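Local coordinates for motility-associated killing factor MakB (Vibrio cholerae serotype O1, PDB 6W1W), which probably acts as one component of a tripartite cytotoxin related to the alpha-pore-forming toxins, at residues 21-26 with 126-131; 28-33 with 67-72; 102-107 with 299-304. All coordinates share one frame; numbering follows the deposited sequence. Where two conformers were deposited one is given.

Interaction 1 (21-26 with 126-131); sequences TDFLGI and QVFTKS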
loop_
_atom_site.group_PDB
_atom_site.type_symbol
_atom_site.label_atom_id
_atom_site.label_comp_id
_atom_site.label_asym_id
_atom_site.label_seq_id
_atom_site.Cartn_x
_atom_site.Cartn_y
_atom_site.Cartn_z
ATOM N N THR A 21 -2.477 3.091 5.353
ATOM C CA THR A 21 -1.078 3.129 4.934
ATOM C C THR A 21 -0.668 1.818 4.274
ATOM O O THR A 21 -0.082 1.812 3.184
ATOM C CB THR A 21 -0.180 3.430 6.138
ATOM O OG1 THR A 21 -0.349 4.798 6.533
ATOM C CG2 THR A 21 1.291 3.163 5.804
ATOM N N ASP A 22 -0.984 0.690 4.916
ATOM C CA ASP A 22 -0.660 -0.612 4.346
ATOM C C ASP A 22 -1.489 -0.935 3.112
ATOM O O ASP A 22 -1.145 -1.871 2.384
ATOM C CB ASP A 22 -0.840 -1.707 5.396
ATOM C CG ASP A 22 0.235 -1.665 6.460
ATOM O OD1 ASP A 22 -0.105 -1.596 7.661
ATOM O OD2 ASP A 22 1.427 -1.676 6.087
ATOM N N PHE A 23 -2.563 -0.190 2.862
ATOM C CA PHE A 23 -3.281 -0.333 1.602
ATOM C C PHE A 23 -2.589 0.446 0.490
ATOM O O PHE A 23 -2.415 -0.067 -0.621
ATOM C CB PHE A 23 -4.724 0.143 1.757
ATOM C CG PHE A 23 -5.743 -0.848 1.284
ATOM C CD1 PHE A 23 -6.001 -1.008 -0.070
ATOM C CD2 PHE A 23 -6.450 -1.619 2.194
ATOM C CE1 PHE A 23 -6.945 -1.924 -0.502
ATOM C CE2 PHE A 23 -7.393 -2.534 1.766
ATOM C CZ PHE A 23 -7.640 -2.688 0.420
ATOM N N LEU A 24 -2.188 1.688 0.781
ATOM C CA LEU A 24 -1.549 2.532 -0.224
ATOM C C LEU A 24 -0.223 1.937 -0.679
ATOM O O LEU A 24 0.026 1.789 -1.881
ATOM C CB LEU A 24 -1.342 3.941 0.335
ATOM C CG LEU A 24 -2.614 4.680 0.748
ATOM C CD1 LEU A 24 -2.294 5.740 1.789
ATOM C CD2 LEU A 24 -3.291 5.296 -0.467
ATOM N N GLY A 25 0.644 1.585 0.277
ATOM C CA GLY A 25 1.917 0.968 -0.061
ATOM C C GLY A 25 1.766 -0.333 -0.818
ATOM O O GLY A 25 2.728 -0.808 -1.436
ATOM N N ILE A 26 0.576 -0.920 -0.785
ATOM C CA ILE A 26 0.277 -2.139 -1.518
ATOM C C ILE A 26 -0.436 -1.839 -2.829
ATOM O O ILE A 26 -0.166 -2.473 -3.850
ATOM C CB ILE A 26 -0.560 -3.088 -0.628
ATOM C CG1 ILE A 26 0.339 -4.047 0.170
ATOM C CG2 ILE A 26 -1.606 -3.865 -1.440
ATOM C CD1 ILE A 26 1.342 -3.389 1.086
ATOM N N GLN A 126 -7.063 -12.782 4.717
ATOM C CA GLN A 126 -6.569 -13.977 4.046
ATOM C C GLN A 126 -6.343 -13.737 2.561
ATOM O O GLN A 126 -5.507 -14.411 1.950
ATOM C CB GLN A 126 -7.544 -15.132 4.256
ATOM C CG GLN A 126 -7.756 -15.513 5.712
ATOM C CD GLN A 126 -9.000 -16.352 5.909
ATOM O OE1 GLN A 126 -9.229 -16.912 6.982
ATOM N NE2 GLN A 126 -9.816 -16.439 4.867
ATOM N N VAL A 127 -7.069 -12.790 1.965
ATOM C CA VAL A 127 -6.857 -12.477 0.557
ATOM C C VAL A 127 -5.473 -11.876 0.349
ATOM O O VAL A 127 -4.778 -12.208 -0.617
ATOM C CB VAL A 127 -7.966 -11.543 0.044
ATOM C CG1 VAL A 127 -7.795 -11.299 -1.447
ATOM C CG2 VAL A 127 -9.335 -12.137 0.336
ATOM N N PHE A 128 -5.046 -10.989 1.255
ATOM C CA PHE A 128 -3.713 -10.405 1.138
ATOM C C PHE A 128 -2.625 -11.433 1.427
ATOM O O PHE A 128 -1.576 -11.432 0.773
ATOM C CB PHE A 128 -3.579 -9.206 2.074
ATOM C CG PHE A 128 -4.327 -7.986 1.608
ATOM C CD1 PHE A 128 -4.699 -6.995 2.503
ATOM C CD2 PHE A 128 -4.664 -7.834 0.271
ATOM C CE1 PHE A 128 -5.395 -5.877 2.074
ATOM C CE2 PHE A 128 -5.358 -6.717 -0.169
ATOM C CZ PHE A 128 -5.726 -5.736 0.734
ATOM N N THR A 129 -2.856 -12.323 2.394
ATOM C CA THR A 129 -1.860 -13.341 2.706
ATOM C C THR A 129 -1.621 -14.264 1.518
ATOM O O THR A 129 -0.516 -14.794 1.352
ATOM C CB THR A 129 -2.295 -14.147 3.933
ATOM O OG1 THR A 129 -2.708 -13.250 4.972
ATOM C CG2 THR A 129 -1.140 -14.994 4.450
ATOM N N LYS A 130 -2.631 -14.455 0.672
ATOM C CA LYS A 130 -2.434 -15.274 -0.515
ATOM C C LYS A 130 -1.686 -14.506 -1.599
ATOM O O LYS A 130 -0.751 -15.038 -2.209
ATOM C CB LYS A 130 -3.779 -15.785 -1.031
ATOM C CG LYS A 130 -3.653 -16.949 -1.999
ATOM C CD LYS A 130 -5.006 -17.386 -2.522
ATOM C CE LYS A 130 -5.715 -16.234 -3.213
ATOM N NZ LYS A 130 -6.996 -16.653 -3.846
ATOM N N SER A 131 -2.064 -13.248 -1.835
ATOM C CA SER A 131 -1.381 -12.436 -2.838
ATOM C C SER A 131 0.043 -12.075 -2.427
ATOM O O SER A 131 0.875 -11.783 -3.296
ATOM C CB SER A 131 -2.183 -11.167 -3.113
ATOM O OG SER A 131 -2.473 -10.485 -1.909
#
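F23 and F128 meet ring to ring and supply the direct contact between 21-26 and 126-131. The arrangement is T-shaped: the edge of the F128 ring is directed at the face of F23, with ring centroids 5.4 Å apart and planes inclined at 73°. The closest approach is between the two CZ atoms, F23 CZ to F128 CZ at 3.6 Å, while F23 CE2 lies in the plane of the F128 ring at its edge, 3.8 Å from F128 CZ. F128 turns its CB toward 21-26, with CG beside the backbone N and anti to the carbonyl carbon (chi1 -73°). The CB of F23, by contrast, does not face its partner, and the far end of the ring closes the distance. Both residues are buried, and no hydrogen bond joins the segments, so the grip is apolar throughout. I26 turns its CB toward 126-131 but makes no contact with it. F65 bridges this interval, touching both I26 and F128. The carrier helix is kinked here: F23 N and I26 N lack the regular helical bond to the residue four back, and I26 N has a weak one to F23 O. F73 meets F23 from helix 69-90. On the 126-131 side, I276 touches F128, and K130 forms a salt bridge to E64. The aromatic pair thus sits deep in the helical bundle, joining helices 9-35 and 100-151 among helices 46-66, 69-90 and 276-302.

Interaction 2 (28-33 with 67-72); sequences NYDATC and QQKPKI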
loop_
_atom_site.group_PDB
_atom_site.type_symbol
_atom_site.label_atom_id
_atom_site.label_comp_id
_atom_site.label_asym_id
_atom_site.label_seq_id
_atom_site.Cartn_x
_atom_site.Cartn_y
_atom_site.Cartn_z
ATOM N N ASN A 28 -0.119 0.404 -4.962
ATOM C CA ASN A 28 0.731 0.823 -6.065
ATOM C C ASN A 28 1.818 -0.192 -6.390
ATOM O O ASN A 28 2.533 -0.020 -7.383
ATOM C CB ASN A 28 1.343 2.198 -5.769
ATOM C CG ASN A 28 0.348 3.328 -5.980
ATOM O OD1 ASN A 28 0.080 3.729 -7.113
ATOM N ND2 ASN A 28 -0.214 3.840 -4.887
ATOM N N TYR A 29 1.950 -1.255 -5.591
ATOM C CA TYR A 29 2.750 -2.394 -6.031
ATOM C C TYR A 29 2.130 -3.025 -7.268
ATOM O O TYR A 29 2.845 -3.549 -8.131
ATOM C CB TYR A 29 2.878 -3.432 -4.917
ATOM C CG TYR A 29 3.604 -4.689 -5.344
ATOM C CD1 TYR A 29 4.990 -4.760 -5.304
ATOM C CD2 TYR A 29 2.903 -5.811 -5.779
ATOM C CE1 TYR A 29 5.661 -5.906 -5.694
ATOM C CE2 TYR A 29 3.563 -6.962 -6.172
ATOM C CZ TYR A 29 4.943 -7.005 -6.126
ATOM O OH TYR A 29 5.612 -8.145 -6.512
ATOM N N ASP A 30 0.799 -2.986 -7.364
ATOM C CA ASP A 30 0.129 -3.370 -8.599
ATOM C C ASP A 30 0.534 -2.446 -9.741
ATOM O O ASP A 30 1.033 -2.900 -10.781
ATOM C CB ASP A 30 -1.387 -3.357 -8.393
ATOM C CG ASP A 30 -2.155 -3.469 -9.696
ATOM O OD1 ASP A 30 -2.017 -4.500 -10.391
ATOM O OD2 ASP A 30 -2.897 -2.521 -10.023
ATOM N N ALA A 31 0.348 -1.133 -9.548
ATOM C CA ALA A 31 0.690 -0.159 -10.581
ATOM C C ALA A 31 2.148 -0.276 -11.001
ATOM O O ALA A 31 2.471 -0.170 -12.190
ATOM C CB ALA A 31 0.392 1.254 -10.088
ATOM N N THR A 32 3.046 -0.497 -10.036
ATOM C CA THR A 32 4.440 -0.766 -10.371
ATOM C C THR A 32 4.559 -1.998 -11.262
ATOM O O THR A 32 5.373 -2.026 -12.194
ATOM C CB THR A 32 5.262 -0.955 -9.091
ATOM O OG1 THR A 32 5.092 0.174 -8.225
ATOM C CG2 THR A 32 6.748 -1.133 -9.409
ATOM N N CYS A 33 3.755 -3.031 -10.987
ATOM C CA CYS A 33 3.845 -4.272 -11.750
ATOM C C CYS A 33 3.311 -4.112 -13.165
ATOM O O CYS A 33 3.863 -4.708 -14.100
ATOM C CB CYS A 33 3.098 -5.394 -11.029
ATOM S SG CYS A 33 4.133 -6.340 -9.885
ATOM N N GLN A 67 -7.969 -6.841 -8.702
ATOM C CA GLN A 67 -9.399 -6.609 -8.854
ATOM C C GLN A 67 -10.169 -6.787 -7.550
ATOM O O GLN A 67 -11.377 -6.534 -7.518
ATOM C CB GLN A 67 -9.966 -7.530 -9.938
ATOM C CG GLN A 67 -9.288 -7.348 -11.291
ATOM C CD GLN A 67 -9.852 -8.259 -12.367
ATOM O OE1 GLN A 67 -9.242 -8.445 -13.420
ATOM N NE2 GLN A 67 -11.024 -8.829 -12.107
ATOM N N GLN A 68 -9.503 -7.203 -6.476
ATOM C CA GLN A 68 -10.125 -7.237 -5.160
ATOM C C GLN A 68 -9.747 -6.045 -4.291
ATOM O O GLN A 68 -10.433 -5.785 -3.296
ATOM C CB GLN A 68 -9.754 -8.531 -4.426
ATOM C CG GLN A 68 -10.455 -9.763 -4.966
ATOM C CD GLN A 68 -11.966 -9.652 -4.883
ATOM O OE1 GLN A 68 -12.539 -9.583 -3.794
ATOM N NE2 GLN A 68 -12.622 -9.625 -6.039
ATOM N N LYS A 69 -8.683 -5.321 -4.643
ATOM C CA LYS A 69 -8.258 -4.176 -3.840
ATOM C C LYS A 69 -9.327 -3.095 -3.736
ATOM O O LYS A 69 -9.644 -2.685 -2.607
ATOM C CB LYS A 69 -6.934 -3.636 -4.394
ATOM C CG LYS A 69 -6.729 -2.138 -4.245
ATOM C CD LYS A 69 -5.602 -1.651 -5.153
ATOM C CE LYS A 69 -5.834 -2.080 -6.598
ATOM N NZ LYS A 69 -4.699 -1.728 -7.495
ATOM N N PRO A 70 -9.938 -2.608 -4.826
ATOM C CA PRO A 70 -11.027 -1.630 -4.655
ATOM C C PRO A 70 -12.265 -2.214 -3.995
ATOM O O PRO A 70 -13.039 -1.460 -3.390
ATOM C CB PRO A 70 -11.321 -1.173 -6.090
ATOM C CG PRO A 70 -10.895 -2.317 -6.933
ATOM C CD PRO A 70 -9.682 -2.880 -6.253
ATOM N N LYS A 71 -12.478 -3.528 -4.082
ATOM C CA LYS A 71 -13.633 -4.132 -3.425
ATOM C C LYS A 71 -13.429 -4.213 -1.916
ATOM O O LYS A 71 -14.321 -3.853 -1.141
ATOM C CB LYS A 71 -13.901 -5.521 -4.003
ATOM C CG LYS A 71 -14.526 -5.534 -5.392
ATOM C CD LYS A 71 -14.914 -6.955 -5.799
ATOM C CE LYS A 71 -15.747 -6.975 -7.077
ATOM N NZ LYS A 71 -14.965 -6.564 -8.276
ATOM N N ILE A 72 -12.256 -4.687 -1.484
ATOM C CA ILE A 72 -11.998 -4.865 -0.057
ATOM C C ILE A 72 -11.904 -3.516 0.642
ATOM O O ILE A 72 -12.396 -3.348 1.765
ATOM C CB ILE A 72 -10.723 -5.703 0.153
ATOM C CG1 ILE A 72 -10.920 -7.127 -0.368
ATOM C CG2 ILE A 72 -10.333 -5.735 1.622
ATOM C CD1 ILE A 72 -11.943 -7.922 0.412
#
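D30 and K69 form a salt bridge, the direct contact between the two segments. Followed outward, the D30 side chain begins with a CB directed toward 67-72 and 3.8 Å from K69 NZ. CG is anti to the backbone N (chi1 168°), which carries the carboxylate out to the lysine, yet CG stands no nearer to K69 NZ than CB does. The tip alone closes in: D30 OD2 accepts from K69 NZ at 3.2 Å, a weak hydrogen bond within the ion pair. The lysine crosses the aspartate at about a right angle; its chain is bent at chi3 (53°), and only its ammonium end comes within contact distance. K69 NZ also makes a weak hydrogen bond to S27 O, so the same helix offers it a carboxylate and a backbone carbonyl. M66 of helix 46-66 touches D30. The pair therefore links helix 9-35 to the beginning of helix 69-90 in a bundle of long helices, consistent with the alpha-pore-forming toxin architecture. Y29 packs on helices 46-66 and 251-270, and T32 touches F214 of strand 209-220, part of the mixed four-stranded sheet. Within helix 9-35, T32 OG1 lies 2.7 Å from N28 O. The same hydroxyl is also within hydrogen-bonding distance of A215 O on strand 209-220.

Interaction 3 (102-107 with 299-304); sequences QWIECL and NALQSG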
loop_
_atom_site.group_PDB
_atom_site.type_symbol
_atom_site.label_atom_id
_atom_site.label_comp_id
_atom_site.label_asym_id
_atom_site.label_seq_id
_atom_site.Cartn_x
_atom_site.Cartn_y
_atom_site.Cartn_z
ATOM N N GLN A 102 -37.287 -3.512 23.647
ATOM C CA GLN A 102 -36.802 -2.747 22.502
ATOM C C GLN A 102 -35.289 -2.582 22.545
ATOM O O GLN A 102 -34.632 -2.573 21.496
ATOM C CB GLN A 102 -37.489 -1.384 22.458
ATOM C CG GLN A 102 -39.001 -1.457 22.359
ATOM C CD GLN A 102 -39.663 -0.111 22.580
ATOM O OE1 GLN A 102 -38.990 0.913 22.705
ATOM N NE2 GLN A 102 -40.991 -0.106 22.635
ATOM N N TRP A 103 -34.718 -2.443 23.744
ATOM C CA TRP A 103 -33.266 -2.358 23.858
ATOM C C TRP A 103 -32.596 -3.629 23.351
ATOM O O TRP A 103 -31.581 -3.564 22.648
ATOM C CB TRP A 103 -32.856 -2.081 25.307
ATOM C CG TRP A 103 -32.954 -0.633 25.723
ATOM C CD1 TRP A 103 -33.761 -0.111 26.693
ATOM C CD2 TRP A 103 -32.217 0.470 25.180
ATOM N NE1 TRP A 103 -33.572 1.247 26.787
ATOM C CE2 TRP A 103 -32.630 1.628 25.869
ATOM C CE3 TRP A 103 -31.251 0.590 24.177
ATOM C CZ2 TRP A 103 -32.110 2.888 25.586
ATOM C CZ3 TRP A 103 -30.735 1.842 23.899
ATOM C CH2 TRP A 103 -31.166 2.975 24.600
ATOM N N ILE A 104 -33.155 -4.795 23.684
ATOM C CA ILE A 104 -32.562 -6.053 23.242
ATOM C C ILE A 104 -32.696 -6.208 21.734
ATOM O O ILE A 104 -31.748 -6.620 21.057
ATOM C CB ILE A 104 -33.193 -7.241 23.985
ATOM C CG1 ILE A 104 -33.134 -7.020 25.497
ATOM C CG2 ILE A 104 -32.462 -8.514 23.626
ATOM C CD1 ILE A 104 -33.598 -8.209 26.314
ATOM N N GLU A 105 -33.870 -5.886 21.184
ATOM C CA GLU A 105 -34.049 -5.955 19.736
ATOM C C GLU A 105 -33.082 -5.023 19.021
ATOM O O GLU A 105 -32.552 -5.366 17.957
ATOM C CB GLU A 105 -35.493 -5.620 19.366
ATOM C CG GLU A 105 -36.519 -6.573 19.959
ATOM C CD GLU A 105 -37.937 -6.227 19.554
ATOM O OE1 GLU A 105 -38.112 -5.298 18.738
ATOM O OE2 GLU A 105 -38.876 -6.885 20.051
ATOM N N CYS A 106 -32.828 -3.846 19.596
ATOM C CA CYS A 106 -31.862 -2.930 18.999
ATOM C C CYS A 106 -30.442 -3.451 19.158
ATOM O O CYS A 106 -29.638 -3.376 18.222
ATOM C CB CYS A 106 -31.996 -1.540 19.622
ATOM S SG CYS A 106 -32.008 -0.195 18.415
ATOM N N LEU A 107 -30.119 -3.996 20.333
ATOM C CA LEU A 107 -28.761 -4.463 20.591
ATOM C C LEU A 107 -28.367 -5.594 19.645
ATOM O O LEU A 107 -27.264 -5.593 19.088
ATOM C CB LEU A 107 -28.627 -4.909 22.046
ATOM C CG LEU A 107 -27.854 -3.964 22.967
ATOM C CD1 LEU A 107 -26.446 -3.755 22.435
ATOM C CD2 LEU A 107 -28.574 -2.635 23.118
ATOM N N ASN A 299 -26.885 -10.007 27.666
ATOM C CA ASN A 299 -27.032 -10.968 28.755
ATOM C C ASN A 299 -27.573 -10.297 30.010
ATOM O O ASN A 299 -28.402 -10.874 30.723
ATOM C CB ASN A 299 -25.693 -11.644 29.052
ATOM C CG ASN A 299 -25.089 -12.313 27.830
ATOM O OD1 ASN A 299 -25.564 -12.137 26.706
ATOM N ND2 ASN A 299 -24.028 -13.081 28.046
ATOM N N ALA A 300 -27.116 -9.076 30.296
ATOM C CA ALA A 300 -27.591 -8.371 31.481
ATOM C C ALA A 300 -29.049 -7.955 31.328
ATOM O O ALA A 300 -29.809 -7.969 32.303
ATOM C CB ALA A 300 -26.709 -7.155 31.758
ATOM N N LEU A 301 -29.459 -7.579 30.114
ATOM C CA LEU A 301 -30.861 -7.242 29.888
ATOM C C LEU A 301 -31.744 -8.483 29.937
ATOM O O LEU A 301 -32.823 -8.462 30.542
ATOM C CB LEU A 301 -31.024 -6.533 28.545
ATOM C CG LEU A 301 -30.424 -5.137 28.388
ATOM C CD1 LEU A 301 -30.323 -4.782 26.915
ATOM C CD2 LEU A 301 -31.248 -4.097 29.141
ATOM N N GLN A 302 -31.300 -9.574 29.302
ATOM C CA GLN A 302 -32.097 -10.794 29.268
ATOM C C GLN A 302 -32.222 -11.420 30.646
ATOM O O GLN A 302 -33.192 -12.136 30.913
ATOM C CB GLN A 302 -31.487 -11.799 28.292
ATOM C CG GLN A 302 -31.984 -11.639 26.867
ATOM C CD GLN A 302 -31.115 -12.351 25.849
ATOM O OE1 GLN A 302 -30.018 -12.817 26.163
ATOM N NE2 GLN A 302 -31.603 -12.433 24.616
ATOM N N SER A 303 -31.258 -11.177 31.528
ATOM C CA SER A 303 -31.347 -11.706 32.880
ATOM C C SER A 303 -32.180 -10.823 33.801
ATOM O O SER A 303 -32.418 -11.211 34.949
ATOM C CB SER A 303 -29.945 -11.905 33.457
ATOM O OG SER A 303 -29.309 -10.664 33.680
ATOM N N GLY A 304 -32.637 -9.666 33.331
ATOM C CA GLY A 304 -33.554 -8.840 34.089
ATOM C C GLY A 304 -32.965 -7.622 34.767
ATOM O O GLY A 304 -33.663 -6.983 35.562
#
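I104 and L301 pack tightly against each other and are the nearest pair in the backbone register, with CA atoms 7.0 Å apart. Their side chains slide past one another in opposite directions, so that I104 CG1 rests 3.7 Å from L301 CB, with I104 CD1 close to the same carbon. Farther along the leucine, L301 CD1 lies against I104 CG1 and approaches W103 CB at 4.0 Å. I104 CG1 reaches the leucine from a position beside the backbone N (chi1 -53°). W103 takes part through its CB alone: the end of its side chain leads away from 299-304, and W103 touches N93 and T98. Next to this packing, L107 is buried and lies on V294 and I298. This is helix-to-helix packing near one end of the elongated bundle, where helix 100-151 is just beginning and helix 276-302 is ending. The latter closes in a Schellman motif, with G304 at positive phi (103°) and G304 N bonded back to L301 O. C106, on the same helix as I104, forms a disulfide with C90 that ties this end to helix 69-90. Whereas L301 is buried, Q302 is exposed and only skirts the isoleucine, its aliphatic stem bringing Q302 CG to 3.8 Å from I104 CD1. Beyond CG its chain runs extended, leaving the amide Q302 NE2 4.1 Å from I104 CG2.

Interactions 1 and 2 are neighbours in the body of the bundle, their centres about 9 Å apart. Both draw on helix 9-35, and they touch directly: F23 CE1 lies 3.5 Å from K69 O, and F23 CZ packs on I72 CG2 at 4.2 Å. An aromatic contact and a charged one thus adjoin along the same helix. Interaction 3 is remote, with its centre about 39 Å from that of interaction 1 and about 43 Å from that of interaction 2. It is tied to interaction 1 through helix 100-151, which carries residues of both. Interaction 2, in turn, uses helix 69-90, to which the disulfide beside interaction 3 is also attached.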